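Viral structural protein 4 (Bombyx mori cytoplasmic polyhedrosis virus, PDB 6TZ0) binds GTP at a P-loop-like site and probably works alongside the viral RNA-dependent RNA polymerase. Local coordinates at residues B[387-390]-B[391-395]. Numbering follows the deposited sequence.
Sequences GRWL and AKNKD
With Trp389 CG anti to its own amide nitrogen (chi1 179°) and Asn393 CG anti to its carbonyl carbon (chi1 -72°), the indole and the carboxamide one turn further along the helix lie against each other. Asn393 CB sits over one face of the indole, displaced from the ring centre toward its border, in a CH-pi contact 4.2 Å from the centroid of the five-membered ring of Trp389. The amide plane is strongly tilted against the ring, by 59°. Trp389 NE1 and Asn393 ND2 are both donors, and each bonds to a different acceptor: NE1 to the carbonyl of Ser400, ND2 to the hydroxyl of Tyr405. These bonds, together with the ring of Phe401 against the indole, tie this side of the helix to the 399-405 region; Phe471 of helix 468-476 also meets the indole.

Along the backbone, Ala391 N bonds to Gly387 O at 2.9 Å, an ordinary i to i+4 link. Trp389 O then takes two donors: Asn393 N at 2.9 Å, in the carbonyl plane, and Lys392 N at 3.1 Å, well above that plane. The i+3 and i+4 bonds thus share one carbonyl in the weakly bonded last turn.

One residue on, Lys394 CB approaches Leu390 CD1 to 3.7 Å, the two side chains crossing at about a right angle. Tyr417 of helix 417-427 touches both side chains.

A carbonyl shared by i+3 and i+4 donors is characteristic of a final helical turn of mixed alpha and 3-10 character, here in the helix that follows strand 378-381 at the edge of the parallel sheet in the P-loop domain.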
loop_
_atom_site.group_PDB
_atom_site.type_symbol
_atom_site.label_atom_id
_atom_site.label_comp_id
_atom_site.label_asym_id
_atom_site.label_seq_id
_atom_site.Cartn_x
_atom_site.Cartn_y
_atom_site.Cartn_z
ATOM N N GLY B 387 7.232 16.237 -34.742
ATOM C CA GLY B 387 6.559 17.243 -35.545
ATOM C C GLY B 387 7.036 17.259 -36.984
ATOM O O GLY B 387 6.224 17.299 -37.914
ATOM N N ARG B 388 8.352 17.197 -37.190
ATOM C CA ARG B 388 8.883 17.163 -38.545
ATOM C C ARG B 388 8.652 15.820 -39.222
ATOM O O ARG B 388 8.690 15.747 -40.451
ATOM C CB ARG B 388 10.373 17.498 -38.539
ATOM C CG ARG B 388 10.692 18.912 -38.085
ATOM C CD ARG B 388 12.160 19.211 -38.267
ATOM N NE ARG B 388 12.569 20.528 -37.801
ATOM C CZ ARG B 388 13.266 20.741 -36.694
ATOM N NH1 ARG B 388 13.673 19.718 -35.960
ATOM N NH2 ARG B 388 13.598 21.973 -36.349
ATOM N N TRP B 389 8.415 14.761 -38.450
ATOM C CA TRP B 389 7.990 13.495 -39.034
ATOM C C TRP B 389 6.543 13.564 -39.503
ATOM O O TRP B 389 6.222 13.184 -40.634
ATOM C CB TRP B 389 8.150 12.385 -38.005
ATOM C CG TRP B 389 7.718 11.048 -38.479
ATOM C CD1 TRP B 389 8.390 10.215 -39.314
ATOM C CD2 TRP B 389 6.475 10.406 -38.187
ATOM N NE1 TRP B 389 7.664 9.073 -39.528
ATOM C CE2 TRP B 389 6.478 9.172 -38.853
ATOM C CE3 TRP B 389 5.366 10.752 -37.412
ATOM C CZ2 TRP B 389 5.419 8.281 -38.767
ATOM C CZ3 TRP B 389 4.318 9.867 -37.328
ATOM C CH2 TRP B 389 4.349 8.648 -38.002
ATOM N N LEU B 390 5.653 14.043 -38.632
ATOM C CA LEU B 390 4.227 14.068 -38.910
ATOM C C LEU B 390 3.862 15.117 -39.948
ATOM O O LEU B 390 2.819 14.993 -40.593
ATOM C CB LEU B 390 3.471 14.301 -37.602
ATOM C CG LEU B 390 1.950 14.225 -37.530
ATOM C CD1 LEU B 390 1.484 12.846 -37.911
ATOM C CD2 LEU B 390 1.505 14.554 -36.132
ATOM N N ALA B 391 4.707 16.128 -40.153
ATOM C CA ALA B 391 4.451 17.069 -41.234
ATOM C C ALA B 391 4.667 16.450 -42.608
ATOM O O ALA B 391 4.164 16.984 -43.601
ATOM C CB ALA B 391 5.331 18.303 -41.079
ATOM N N LYS B 392 5.402 15.344 -42.690
ATOM C CA LYS B 392 5.569 14.594 -43.926
ATOM C C LYS B 392 4.650 13.387 -44.020
ATOM O O LYS B 392 4.079 13.134 -45.082
ATOM C CB LYS B 392 7.017 14.121 -44.066
ATOM C CG LYS B 392 8.034 15.227 -44.174
ATOM C CD LYS B 392 7.890 15.958 -45.488
ATOM C CE LYS B 392 8.893 17.086 -45.606
ATOM N NZ LYS B 392 10.284 16.579 -45.720
ATOM N N ASN B 393 4.475 12.644 -42.929
ATOM C CA ASN B 393 3.919 11.298 -42.987
ATOM C C ASN B 393 2.516 11.183 -42.401
ATOM O O ASN B 393 2.101 10.087 -42.029
ATOM C CB ASN B 393 4.846 10.318 -42.275
ATOM C CG ASN B 393 6.106 10.046 -43.049
ATOM O OD1 ASN B 393 6.069 9.842 -44.260
ATOM N ND2 ASN B 393 7.234 10.055 -42.363
ATOM N N LYS B 394 1.758 12.276 -42.331
ATOM C CA LYS B 394 0.425 12.187 -41.741
ATOM C C LYS B 394 -0.617 11.629 -42.696
ATOM O O LYS B 394 -1.759 11.418 -42.282
ATOM C CB LYS B 394 -0.046 13.549 -41.235
ATOM C CG LYS B 394 -0.261 14.588 -42.313
ATOM C CD LYS B 394 -0.740 15.894 -41.709
ATOM C CE LYS B 394 -0.987 16.947 -42.772
ATOM N NZ LYS B 394 0.273 17.378 -43.424
ATOM N N ASP B 395 -0.257 11.384 -43.953
ATOM C CA ASP B 395 -1.176 10.809 -44.919
ATOM C C ASP B 395 -0.810 9.401 -45.351
ATOM O O ASP B 395 -1.685 8.681 -45.841
ATOM C CB ASP B 395 -1.266 11.701 -46.163
ATOM C CG ASP B 395 -1.905 13.035 -45.865
ATOM O OD1 ASP B 395 -2.730 13.095 -44.931
ATOM O OD2 ASP B 395 -1.582 14.022 -46.558
#